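Local coordinates for protein inositol 2-dehydrogenase/D-chiro-inositol 3-dehydrogenase (Lactobacillus casei, PDB 4MIY) that oxidises myo-inositol and D-chiro-inositol to their keto forms with NAD as hydride acceptor, as a tetrameric dehydrogenase built on a Rossmann fold, at residues Arg127-Gln131 with Gly132-Leu136; Leu216-Lys219 with Lys220-Ile224; Ala232-Gly235 with Tyr236-Lys239; Ile290-Val293 with Ala294-Glu297; Ser303-Asp306 with Gly307-Ala310. One frame throughout, in Å; residues are numbered along the deposited sequence.

Contact 5 is buried, contact 1 partly so, and a salt bridge between Arg128 and Asp306 joins them; both are helix starts, capped by Asp130 and Ser303 respectively. Contact 4 is the opposite case, a helix end at the surface, where water bridges and a long salt bridge accompany the backbone bonds that end the helix. Contacts 2 and 3 belong to the large mixed sheet of the C-terminal domain: one closes the hairpin of strands 212-218 and 223-229, the other leads from strand 223-229 into 237-244, and both meet the third subunit. Arg127 of contact 1 packs on Val238 of contact 3. Contacts 3 and 4 are far apart, about 36 Å between centres.

Contact 1 (Arg127-Gln131 with Gly132-Leu136)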
loop_
_atom_site.group_PDB
_atom_site.type_symbol
_atom_site.label_atom_id
_atom_site.label_comp_id
_atom_site.label_asym_id
_atom_site.label_seq_id
_atom_site.Cartn_x
_atom_site.Cartn_y
_atom_site.Cartn_z
ATOM N N ARG A 127 17.237 9.011 16.069
ATOM C CA ARG A 127 16.294 8.022 15.585
ATOM C C ARG A 127 15.223 7.708 16.583
ATOM O O ARG A 127 14.146 7.403 16.229
ATOM C CB ARG A 127 16.992 6.734 15.222
ATOM C CG ARG A 127 17.934 6.827 14.054
ATOM C CD ARG A 127 17.203 6.680 12.747
ATOM N NE ARG A 127 18.072 6.404 11.615
ATOM C CZ ARG A 127 18.396 5.198 11.190
ATOM N NH1 ARG A 127 17.931 4.126 11.769
ATOM N NH2 ARG A 127 19.187 5.071 10.161
ATOM N N ARG A 128 15.570 7.798 17.852
ATOM C CA ARG A 128 14.668 7.424 18.908
ATOM C C ARG A 128 13.495 8.389 18.948
ATOM O O ARG A 128 12.488 8.083 19.507
ATOM C CB ARG A 128 15.382 7.419 20.259
ATOM C CG ARG A 128 16.466 6.418 20.397
ATOM C CD ARG A 128 16.891 6.292 21.845
ATOM N NE ARG A 128 18.136 5.557 22.024
ATOM C CZ ARG A 128 18.545 5.079 23.180
ATOM N NH1 ARG A 128 17.822 5.242 24.256
ATOM N NH2 ARG A 128 19.677 4.426 23.247
ATOM N N TYR A 129 13.657 9.531 18.311
ATOM C CA TYR A 129 12.651 10.576 18.340
ATOM C C TYR A 129 11.782 10.625 17.085
ATOM O O TYR A 129 10.849 11.367 17.003
ATOM C CB TYR A 129 13.318 11.917 18.568
ATOM C CG TYR A 129 13.939 12.076 19.946
ATOM C CD1 TYR A 129 13.210 12.526 20.995
ATOM C CD2 TYR A 129 15.245 11.770 20.160
ATOM C CE1 TYR A 129 13.757 12.650 22.222
ATOM C CE2 TYR A 129 15.811 11.906 21.377
ATOM C CZ TYR A 129 15.073 12.350 22.411
ATOM O OH TYR A 129 15.606 12.508 23.652
ATOM N N ASP A 130 12.139 9.831 16.111
ATOM C CA ASP A 130 11.365 9.771 14.902
ATOM C C ASP A 130 10.017 9.156 15.188
ATOM O O ASP A 130 9.921 8.153 15.816
ATOM C CB ASP A 130 12.094 8.963 13.855
ATOM C CG ASP A 130 11.303 8.821 12.582
ATOM O OD1 ASP A 130 11.253 9.789 11.847
ATOM O OD2 ASP A 130 10.763 7.737 12.361
ATOM N N GLN A 131 8.976 9.815 14.723
ATOM C CA GLN A 131 7.626 9.407 15.049
ATOM C C GLN A 131 7.300 7.976 14.664
ATOM O O GLN A 131 6.689 7.283 15.418
ATOM C CB GLN A 131 6.610 10.394 14.486
ATOM C CG GLN A 131 6.651 11.687 15.254
ATOM C CD GLN A 131 5.657 12.738 14.834
ATOM O OE1 GLN A 131 4.625 12.447 14.279
ATOM N NE2 GLN A 131 5.953 13.967 15.169
ATOM N N GLY A 132 7.731 7.563 13.494
ATOM C CA GLY A 132 7.460 6.221 13.041
ATOM C C GLY A 132 8.187 5.130 13.791
ATOM O O GLY A 132 7.637 4.147 14.130
ATOM N N ILE A 133 9.455 5.362 14.050
ATOM C CA ILE A 133 10.241 4.399 14.766
ATOM C C ILE A 133 9.735 4.291 16.191
ATOM O O ILE A 133 9.605 3.231 16.703
ATOM C CB ILE A 133 11.733 4.783 14.707
ATOM C CG1 ILE A 133 12.240 4.611 13.280
ATOM C CG2 ILE A 133 12.534 3.939 15.632
ATOM C CD1 ILE A 133 13.594 5.199 13.019
ATOM N N ARG A 134 9.381 5.416 16.778
ATOM C CA ARG A 134 8.838 5.435 18.112
ATOM C C ARG A 134 7.518 4.696 18.192
ATOM O O ARG A 134 7.264 3.948 19.113
ATOM C CB ARG A 134 8.683 6.883 18.580
ATOM C CG ARG A 134 8.717 7.061 20.055
ATOM C CD ARG A 134 8.848 8.536 20.552
ATOM N NE ARG A 134 10.221 8.904 20.909
ATOM C CZ ARG A 134 10.944 8.382 21.915
ATOM N NH1 ARG A 134 10.458 7.445 22.714
ATOM N NH2 ARG A 134 12.166 8.794 22.105
ATOM N N ALA A 135 6.686 4.879 17.183
ATOM C CA ALA A 135 5.389 4.229 17.179
ATOM C C ALA A 135 5.503 2.725 17.018
ATOM O O ALA A 135 4.756 1.998 17.587
ATOM C CB ALA A 135 4.496 4.810 16.119
ATOM N N LEU A 136 6.466 2.285 16.254
ATOM C CA LEU A 136 6.700 0.873 16.140
ATOM C C LEU A 136 7.174 0.267 17.471
ATOM O O LEU A 136 6.702 -0.743 17.864
ATOM C CB LEU A 136 7.656 0.577 14.981
ATOM C CG LEU A 136 7.896 -0.884 14.613
ATOM C CD1 LEU A 136 8.270 -0.990 13.200
ATOM C CD2 LEU A 136 8.960 -1.534 15.454
HETATM O O HOH W 1 8.515 9.383 11.202
#
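The Tyr129 ring carries Arg134 NH2 over one face, 4.0 Å from CD1 and displaced toward the rim, while the guanidinium has the carbonyl O of Arg128 over one of its own faces and Tyr129 CA at its edge. The two planes stand 64° apart, and with CZ 5.3 Å from the ring centroid any cation-pi attraction is at most weak. A bend at chi3 (-99°) folds the Arg134 chain back over the preceding turn, where NH2 comes within 2.7 Å of Arg128 O at an angle too poor for a hydrogen bond. With only the methyl group of an alanine at this position, Arg128 O and that face of Tyr129 would probably lose the cation lying over them. Asp130 is the N-cap of helix 131-141: its OD2 takes a fairly straight bond from Ile133 N (3.2 Å, 159°) and a weak one from Gly132 N. Water 1 accepts from Gly132 N and donates weakly to OD1, which also has a salt bridge to Arg277. Ile133 CD1 lies 3.9 Å from Arg127 CD, whose guanidinium reaches Glu177 and Glu180. Arg134 N to Asp130 O (3.0 Å) opens the helical series and Ala135 N to Gln131 O continues it.

Contact 2 (Leu216-Lys219 with Lys220-Ile224); sequences LTTK and KGTVI. With SO4 (sulfate ion), chain U.
Leu216 and Ile224 form an antiparallel hydrogen-bonded pair, with Leu216 N to Ile224 O and Ile224 N to Leu216 O both 2.9 Å. Thr217 and Val223 make the next, non-hydrogen-bonded pair; Thr217 turns its backbone and OG1 to Thr190 and Ser191 on strand 189-195, and Val223 bonds to strand 148-156. Beyond them Thr218 N gives a bond to Thr222 O (3.1 Å), and a type I turn from Thr218 to Gly221 closes with Gly221 N to Thr218 O, the donor standing 65° out of the carbonyl plane. Gly221 has phi 105°, where a side chain would jam against the preceding carbonyl. Thr218 OG1 sits between its own N and carbonyl carbon (chi1 74°), which points it into the turn: it accepts weakly from Thr222 N (3.2 Å) and is also bonded to Asp187 OD2, which Lys220 N reaches too. Its CG2 lies on Ile224 CD1 at 4.0 Å, and that same CD1 rests on Leu216 CB, 4.1 Å away. A valine at Thr218 would probably leave Thr222 N and Asp187 OD2 without this hydroxyl partner. Thr222 OG1 bonds to Pro148 O. Lys220, extended along its whole length, brings NZ to sulfate O1 (2.6 Å), and Arg198 of the third subunit binds the same ion, probably from the crystallisation liquor. The three threonine hydroxyls thus divide the work: that of Thr218 bonds inside the turn and to Asp187, those of Thr217 and Thr222 tie the hairpin to its neighbours in the sheet, while the lysine and arginine of two subunits gather round an anion.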
loop_
_atom_site.group_PDB
_atom_site.type_symbol
_atom_site.label_atom_id
_atom_site.label_comp_id
_atom_site.label_asym_id
_atom_site.label_seq_id
_atom_site.Cartn_x
_atom_site.Cartn_y
_atom_site.Cartn_z
ATOM N N LEU A 216 23.842 -8.587 14.205
ATOM C CA LEU A 216 24.052 -8.440 15.621
ATOM C C LEU A 216 23.228 -9.461 16.359
ATOM O O LEU A 216 22.173 -9.810 15.923
ATOM C CB LEU A 216 23.644 -7.053 16.103
ATOM C CG LEU A 216 24.397 -5.832 15.628
ATOM C CD1 LEU A 216 24.023 -5.467 14.241
ATOM C CD2 LEU A 216 24.068 -4.701 16.513
ATOM N N THR A 217 23.713 -9.904 17.502
ATOM C CA THR A 217 22.956 -10.786 18.358
ATOM C C THR A 217 22.763 -10.103 19.696
ATOM O O THR A 217 23.539 -9.300 20.076
ATOM C CB THR A 217 23.658 -12.141 18.560
ATOM O OG1 THR A 217 24.914 -11.952 19.201
ATOM C CG2 THR A 217 23.880 -12.880 17.211
ATOM N N THR A 218 21.692 -10.455 20.371
ATOM C CA THR A 218 21.411 -9.926 21.673
ATOM C C THR A 218 21.373 -11.032 22.702
ATOM O O THR A 218 21.370 -12.175 22.381
ATOM C CB THR A 218 20.080 -9.142 21.730
ATOM O OG1 THR A 218 18.970 -10.029 21.703
ATOM C CG2 THR A 218 20.002 -8.195 20.609
ATOM N N LYS A 219 21.349 -10.614 23.955
ATOM C CA LYS A 219 21.390 -11.514 25.072
ATOM C C LYS A 219 20.183 -12.431 25.111
ATOM O O LYS A 219 20.308 -13.574 25.432
ATOM C CB LYS A 219 21.558 -10.735 26.372
ATOM C CG LYS A 219 21.695 -11.583 27.588
ATOM C CD LYS A 219 21.929 -10.755 28.868
ATOM C CE LYS A 219 21.708 -11.594 30.153
ATOM N NZ LYS A 219 22.297 -10.971 31.413
ATOM N N LYS A 220 19.018 -11.937 24.731
ATOM C CA LYS A 220 17.867 -12.812 24.659
ATOM C C LYS A 220 17.802 -13.635 23.384
ATOM O O LYS A 220 16.993 -14.478 23.281
ATOM C CB LYS A 220 16.551 -12.081 24.875
ATOM C CG LYS A 220 16.364 -11.526 26.227
ATOM C CD LYS A 220 15.037 -10.789 26.328
ATOM C CE LYS A 220 14.845 -10.181 27.657
ATOM N NZ LYS A 220 13.521 -9.551 27.883
ATOM N N GLY A 221 18.699 -13.391 22.453
ATOM C CA GLY A 221 18.832 -14.237 21.293
ATOM C C GLY A 221 18.292 -13.672 19.997
ATOM O O GLY A 221 18.375 -14.289 18.999
ATOM N N THR A 222 17.739 -12.490 20.067
ATOM C CA THR A 222 17.256 -11.827 18.895
ATOM C C THR A 222 18.404 -11.580 17.954
ATOM O O THR A 222 19.448 -11.192 18.351
ATOM C CB THR A 222 16.612 -10.484 19.275
ATOM O OG1 THR A 222 15.574 -10.738 20.206
ATOM C CG2 THR A 222 16.027 -9.794 18.053
ATOM N N VAL A 223 18.174 -11.853 16.683
ATOM C CA VAL A 223 19.139 -11.571 15.665
ATOM C C VAL A 223 18.686 -10.398 14.809
ATOM O O VAL A 223 17.574 -10.356 14.346
ATOM C CB VAL A 223 19.396 -12.801 14.787
ATOM C CG1 VAL A 223 20.348 -12.467 13.718
ATOM C CG2 VAL A 223 19.933 -13.908 15.611
ATOM N N ILE A 224 19.604 -9.472 14.619
ATOM C CA ILE A 224 19.393 -8.288 13.845
ATOM C C ILE A 224 20.224 -8.327 12.565
ATOM O O ILE A 224 21.403 -8.472 12.613
ATOM C CB ILE A 224 19.744 -7.041 14.654
ATOM C CG1 ILE A 224 18.941 -7.009 15.947
ATOM C CG2 ILE A 224 19.502 -5.813 13.859
ATOM C CD1 ILE A 224 19.677 -6.441 17.058
HETATM S S SO4 U . 10.993 -10.645 25.660
HETATM O O1 SO4 U . 11.268 -9.684 26.678
HETATM O O2 SO4 U . 11.184 -11.971 26.176
HETATM O O3 SO4 U . 9.650 -10.488 25.263
HETATM O O4 SO4 U . 11.851 -10.359 24.569
#

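Contact 3 (Ala232-Gly235 with Tyr236-Lys239); sequences AQYG and YEVK
At Gly235 the backbone straightens almost fully and leads into strand 237-244, which carries Tyr234 and Glu237 to one side, and no backbone hydrogen bond joins 232-235 to 236-239. The side chains close the gap instead. Tyr234 OH donates to Glu237 OE1 at 2.6 Å, a short bond that meets the oxygen on its anti side, 33° out of the carboxylate plane. OE1 sits at the ring edge, in the plane of the tyrosine and 3.4 Å from CE1, while ring and carboxylate planes stand 78° apart. With chi1 at 79°, the Tyr234 ring lies between its own N and carbonyl carbon, folded forward over the chain; Glu237, its chain extended beyond CG, meets it at about a right angle. Lys239 CE passes 4.2 Å from the phenol oxygen, its NZ going to Glu248 and Glu241 of the third subunit. Glu237 OE1 has a second partner in Arg261 of the fourth subunit, so phenol and guanidinium share one carboxylate oxygen. The pair therefore belongs to a subunit interface, where the loop after strand 223-229 leads into strand 237-244 of the mixed sheet of the C-terminal alpha/beta domain characteristic of the Gfo/Idh/MocA family.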
loop_
_atom_site.group_PDB
_atom_site.type_symbol
_atom_site.label_atom_id
_atom_site.label_comp_id
_atom_site.label_asym_id
_atom_site.label_seq_id
_atom_site.Cartn_x
_atom_site.Cartn_y
_atom_site.Cartn_z
ATOM N N ALA A 232 23.268 3.428 -3.255
ATOM C CA ALA A 232 22.088 2.803 -3.780
ATOM C C ALA A 232 21.394 3.504 -4.924
ATOM O O ALA A 232 20.568 2.929 -5.540
ATOM C CB ALA A 232 21.100 2.599 -2.646
ATOM N N GLN A 233 21.741 4.763 -5.132
ATOM C CA GLN A 233 21.273 5.622 -6.209
ATOM C C GLN A 233 19.825 6.151 -6.105
ATOM O O GLN A 233 19.577 7.287 -6.316
ATOM C CB GLN A 233 21.500 5.001 -7.594
ATOM C CG GLN A 233 22.919 4.530 -7.867
ATOM C CD GLN A 233 23.941 5.624 -7.750
ATOM O OE1 GLN A 233 23.869 6.601 -8.424
ATOM N NE2 GLN A 233 24.888 5.441 -6.881
ATOM N N TYR A 234 18.897 5.282 -5.752
ATOM C CA TYR A 234 17.496 5.588 -5.941
ATOM C C TYR A 234 16.926 6.584 -4.926
ATOM O O TYR A 234 16.009 7.258 -5.211
ATOM C CB TYR A 234 16.633 4.313 -5.972
ATOM C CG TYR A 234 16.307 3.691 -4.638
ATOM C CD1 TYR A 234 15.251 4.132 -3.898
ATOM C CD2 TYR A 234 17.049 2.672 -4.135
ATOM C CE1 TYR A 234 14.955 3.583 -2.701
ATOM C CE2 TYR A 234 16.760 2.120 -2.927
ATOM C CZ TYR A 234 15.706 2.570 -2.227
ATOM O OH TYR A 234 15.397 2.046 -1.005
ATOM N N GLY A 235 17.489 6.608 -3.738
ATOM C CA GLY A 235 16.936 7.357 -2.649
ATOM C C GLY A 235 17.568 7.116 -1.297
ATOM O O GLY A 235 18.451 6.327 -1.169
ATOM N N TYR A 236 17.106 7.884 -0.321
ATOM C CA TYR A 236 17.412 7.685 1.069
ATOM C C TYR A 236 16.231 7.009 1.747
ATOM O O TYR A 236 15.138 7.490 1.692
ATOM C CB TYR A 236 17.779 9.001 1.794
ATOM C CG TYR A 236 18.205 8.743 3.218
ATOM C CD1 TYR A 236 19.494 8.389 3.507
ATOM C CD2 TYR A 236 17.308 8.784 4.270
ATOM C CE1 TYR A 236 19.869 8.105 4.754
ATOM C CE2 TYR A 236 17.695 8.498 5.528
ATOM C CZ TYR A 236 18.964 8.135 5.773
ATOM O OH TYR A 236 19.356 7.827 7.041
ATOM N N GLU A 237 16.481 5.892 2.390
ATOM C CA GLU A 237 15.417 5.147 3.013
ATOM C C GLU A 237 15.876 4.384 4.241
ATOM O O GLU A 237 16.912 3.794 4.239
ATOM C CB GLU A 237 14.758 4.225 1.979
ATOM C CG GLU A 237 13.478 3.610 2.419
ATOM C CD GLU A 237 12.702 2.935 1.289
ATOM O OE1 GLU A 237 13.171 2.873 0.160
ATOM O OE2 GLU A 237 11.621 2.441 1.581
ATOM N N VAL A 238 15.058 4.437 5.280
ATOM C CA VAL A 238 15.227 3.658 6.484
ATOM C C VAL A 238 14.072 2.652 6.607
ATOM O O VAL A 238 12.945 3.022 6.597
ATOM C CB VAL A 238 15.323 4.602 7.712
ATOM C CG1 VAL A 238 15.267 3.871 9.003
ATOM C CG2 VAL A 238 16.584 5.454 7.645
ATOM N N LYS A 239 14.410 1.378 6.648
ATOM C CA LYS A 239 13.421 0.322 6.758
ATOM C C LYS A 239 13.649 -0.465 8.034
ATOM O O LYS A 239 14.746 -0.623 8.456
ATOM C CB LYS A 239 13.510 -0.647 5.568
ATOM C CG LYS A 239 13.509 -0.014 4.194
ATOM C CD LYS A 239 13.588 -1.106 3.156
ATOM C CE LYS A 239 13.650 -0.583 1.729
ATOM N NZ LYS A 239 13.442 -1.639 0.758
#

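Contact 4 (Ile290-Val293 with Ala294-Glu297); sequences IDEV and AKSE. Unlike the reference sequence in segment 290-293: Glu292 (reference Gln).
Two carboxylates approach each other here, Glu292 OE2 lying 4.2 Å from Glu297 OE1 with the planes 77° apart, and water 2 bridges them by donating to both oxygens. The shared water, and Lys295 on the other oxygen of Glu292, probably lessen the repulsion between the two carboxylates. Glu292, which differs from the glutamine of the reference sequence, is bent at chi2 (-59°), and this sets its carboxylate beside the Lys295 chain. There OE1 meets CE at 3.3 Å and NZ at 3.5 Å, a long salt bridge made by two side chains pointing the same way; OE2 also touches Glu297 CB. The backbone beneath is a Schellman motif that ends helix 279-294: Glu297 N donates to Glu292 O at 3.0 Å in a nearly straight bond (168°), and Ser296 N to Val293 O at 2.8 Å, the donor well above the carbonyl plane. Ser296 takes the positive phi that the C-prime position of this motif requires. Before it, Ala294 N still bonds to Ile290 O in the helical pattern, whereas Lys295 N makes only weak bonds, to Asp291 O and Glu292 O. Water 3 donates to Val293 O and is hydrogen-bonded to Ser296 OG, so the carbonyl that accepts from Ser296 N has a second partner. Ile290, Val293 and Ala294 rest on Val3 of strand 3-8, placing this helix end against the Rossmann domain.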
loop_
_atom_site.group_PDB
_atom_site.type_symbol
_atom_site.label_atom_id
_atom_site.label_comp_id
_atom_site.label_asym_id
_atom_site.label_seq_id
_atom_site.Cartn_x
_atom_site.Cartn_y
_atom_site.Cartn_z
ATOM N N ILE A 290 16.071 20.998 25.593
ATOM C CA ILE A 290 15.805 22.327 26.078
ATOM C C ILE A 290 14.736 22.350 27.185
ATOM O O ILE A 290 14.917 22.994 28.174
ATOM C CB ILE A 290 15.391 23.259 24.932
ATOM C CG1 ILE A 290 16.551 23.502 23.958
ATOM C CG2 ILE A 290 14.848 24.582 25.459
ATOM C CD1 ILE A 290 17.809 24.014 24.593
ATOM N N ASP A 291 13.646 21.630 27.002
ATOM C CA ASP A 291 12.607 21.547 27.997
ATOM C C ASP A 291 13.090 20.986 29.334
ATOM O O ASP A 291 12.671 21.405 30.366
ATOM C CB ASP A 291 11.457 20.678 27.509
ATOM C CG ASP A 291 10.655 21.297 26.379
ATOM O OD1 ASP A 291 10.807 22.457 26.032
ATOM O OD2 ASP A 291 9.802 20.590 25.865
ATOM N N GLU A 292 13.976 20.018 29.294
ATOM C CA GLU A 292 14.551 19.503 30.505
ATOM C C GLU A 292 15.434 20.520 31.197
ATOM O O GLU A 292 15.361 20.681 32.373
ATOM C CB GLU A 292 15.326 18.207 30.229
ATOM C CG GLU A 292 14.465 17.033 29.874
ATOM C CD GLU A 292 13.460 16.678 30.936
ATOM O OE1 GLU A 292 12.278 16.789 30.664
ATOM O OE2 GLU A 292 13.855 16.266 32.016
ATOM N N VAL A 293 16.261 21.197 30.439
ATOM C CA VAL A 293 17.144 22.178 30.989
ATOM C C VAL A 293 16.346 23.277 31.617
ATOM O O VAL A 293 16.646 23.735 32.690
ATOM C CB VAL A 293 18.094 22.776 29.950
ATOM C CG1 VAL A 293 18.969 23.780 30.589
ATOM C CG2 VAL A 293 18.965 21.700 29.377
ATOM N N ALA A 294 15.275 23.641 30.957
ATOM C CA ALA A 294 14.465 24.738 31.403
ATOM C C ALA A 294 13.863 24.484 32.776
ATOM O O ALA A 294 13.635 25.400 33.506
ATOM C CB ALA A 294 13.385 25.054 30.386
ATOM N N LYS A 295 13.615 23.242 33.112
ATOM C CA LYS A 295 13.110 22.956 34.415
ATOM C C LYS A 295 14.173 22.397 35.353
ATOM O O LYS A 295 13.865 21.913 36.410
ATOM C CB LYS A 295 11.844 22.100 34.342
ATOM C CG LYS A 295 11.962 20.797 33.708
ATOM C CD LYS A 295 10.584 20.193 33.433
ATOM C CE LYS A 295 10.768 18.872 32.763
ATOM N NZ LYS A 295 9.551 18.080 32.459
ATOM N N SER A 296 15.434 22.552 34.954
ATOM C CA SER A 296 16.577 22.159 35.770
ATOM C C SER A 296 16.492 20.692 36.176
ATOM O O SER A 296 16.739 20.324 37.289
ATOM C CB SER A 296 16.719 23.069 36.997
ATOM O OG SER A 296 16.888 24.395 36.618
ATOM N N GLU A 297 16.124 19.878 35.212
ATOM C CA GLU A 297 16.083 18.445 35.372
ATOM C C GLU A 297 17.011 17.761 34.344
ATOM O O GLU A 297 17.241 18.277 33.300
ATOM C CB GLU A 297 14.635 17.916 35.271
ATOM C CG GLU A 297 13.779 18.330 36.443
ATOM C CD GLU A 297 12.365 17.837 36.405
ATOM O OE1 GLU A 297 12.130 16.814 35.795
ATOM O OE2 GLU A 297 11.511 18.468 37.025
HETATM O O HOH W 2 12.463 14.836 34.010
HETATM O O HOH W 3 18.630 24.719 34.395
#

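Contact 5 (Ser303-Asp306 with Gly307-Ala310); sequences SAWD and GYIA
Trp305 receives Tyr308 over one face and Ile309 at the pyrrole end, each from one turn further along helix 304-323. The pair of rings is edge-to-face: the tyrosine turns its CD2-CE2 edge to the six-membered ring of the indole, with centroids 5.3 Å apart and planes at 61°, and CD2 lies 3.8 Å from CZ3, displaced toward the rim. Both side chains leave with CG anti to the backbone N (Trp305 chi1 -170°, Tyr308 chi1 -176°), and these similar first torsions let the rings meet one turn apart. Ile309 crosses the indole at about a right angle and sets its CD1 3.6 Å from Trp305 CD1, while its CG1 packs on Trp305 O. Val110 of helix 103-113 and Pro335 touch the tryptophan, and Ala106 and Lys107 the tyrosine, so the aromatic pair sits between this helix and helix 103-113.

Asp306 works at the helix start. Ser303, the N-cap, and Asp306 form a capping box, with Ser303 N donating to OD2 at 2.9 Å, nearly straight and on the anti lone pair; Ser303 OG also takes a weak bond from Trp305 N. OD1 pairs with Arg128, so the two oxygens of the carboxylate serve different partners. Behind the caps the ordinary helical bonds begin, Gly307 N to Ser303 O and Ile309 N to Trp305 O (2.9 Å) among them. The chemistry divides: the polar side of this first turn uses Asp306 both to satisfy a backbone amide and to balance an arginine, which probably keeps it ionised, while Trp305, Tyr308 and Ile309 meet mainly by aromatic and aliphatic packing.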
loop_
_atom_site.group_PDB
_atom_site.type_symbol
_atom_site.label_atom_id
_atom_site.label_comp_id
_atom_site.label_asym_id
_atom_site.label_seq_id
_atom_site.Cartn_x
_atom_site.Cartn_y
_atom_site.Cartn_z
ATOM N N SER A 303 21.883 8.794 26.676
ATOM C CA SER A 303 22.857 9.240 27.641
ATOM C C SER A 303 24.281 8.904 27.251
ATOM O O SER A 303 24.545 8.368 26.213
ATOM C CB SER A 303 22.562 8.603 28.982
ATOM O OG SER A 303 22.840 7.238 28.942
ATOM N N ALA A 304 25.193 9.215 28.144
ATOM C CA ALA A 304 26.567 8.888 27.911
ATOM C C ALA A 304 26.738 7.399 27.950
ATOM O O ALA A 304 27.577 6.878 27.268
ATOM C CB ALA A 304 27.461 9.555 28.925
ATOM N N TRP A 305 25.939 6.712 28.727
ATOM C CA TRP A 305 25.990 5.280 28.693
ATOM C C TRP A 305 25.620 4.753 27.289
ATOM O O TRP A 305 26.254 3.877 26.783
ATOM C CB TRP A 305 25.107 4.649 29.753
ATOM C CG TRP A 305 25.313 3.197 29.896
ATOM C CD1 TRP A 305 24.518 2.220 29.466
ATOM C CD2 TRP A 305 26.421 2.574 30.512
ATOM N NE1 TRP A 305 25.047 1.010 29.779
ATOM C CE2 TRP A 305 26.230 1.210 30.416
ATOM C CE3 TRP A 305 27.557 3.047 31.141
ATOM C CZ2 TRP A 305 27.129 0.303 30.935
ATOM C CZ3 TRP A 305 28.447 2.140 31.661
ATOM C CH2 TRP A 305 28.236 0.799 31.541
ATOM N N ASP A 306 24.544 5.272 26.722
ATOM C CA ASP A 306 24.180 4.964 25.347
ATOM C C ASP A 306 25.311 5.262 24.393
ATOM O O ASP A 306 25.579 4.518 23.512
ATOM C CB ASP A 306 22.914 5.733 24.957
ATOM C CG ASP A 306 21.696 5.262 25.715
ATOM O OD1 ASP A 306 21.418 4.068 25.706
ATOM O OD2 ASP A 306 21.041 6.086 26.308
ATOM N N GLY A 307 25.984 6.361 24.591
ATOM C CA GLY A 307 27.139 6.667 23.798
ATOM C C GLY A 307 28.265 5.663 23.930
ATOM O O GLY A 307 28.918 5.345 22.981
ATOM N N TYR A 308 28.442 5.163 25.123
ATOM C CA TYR A 308 29.424 4.156 25.377
ATOM C C TYR A 308 29.077 2.824 24.731
ATOM O O TYR A 308 29.900 2.201 24.136
ATOM C CB TYR A 308 29.616 4.055 26.889
ATOM C CG TYR A 308 30.670 3.110 27.417
ATOM C CD1 TYR A 308 31.948 3.128 26.963
ATOM C CD2 TYR A 308 30.349 2.223 28.401
ATOM C CE1 TYR A 308 32.888 2.273 27.496
ATOM C CE2 TYR A 308 31.249 1.407 28.933
ATOM C CZ TYR A 308 32.518 1.408 28.471
ATOM O OH TYR A 308 33.411 0.517 29.029
ATOM N N ILE A 309 27.831 2.414 24.831
ATOM C CA ILE A 309 27.389 1.230 24.143
ATOM C C ILE A 309 27.650 1.356 22.652
ATOM O O ILE A 309 28.095 0.439 22.032
ATOM C CB ILE A 309 25.917 0.987 24.357
ATOM C CG1 ILE A 309 25.645 0.638 25.811
ATOM C CG2 ILE A 309 25.421 -0.129 23.467
ATOM C CD1 ILE A 309 24.209 0.776 26.186
ATOM N N ALA A 310 27.395 2.510 22.106
ATOM C CA ALA A 310 27.544 2.681 20.693
ATOM C C ALA A 310 29.013 2.644 20.303
ATOM O O ALA A 310 29.360 2.040 19.339
ATOM C CB ALA A 310 26.913 3.956 20.249
#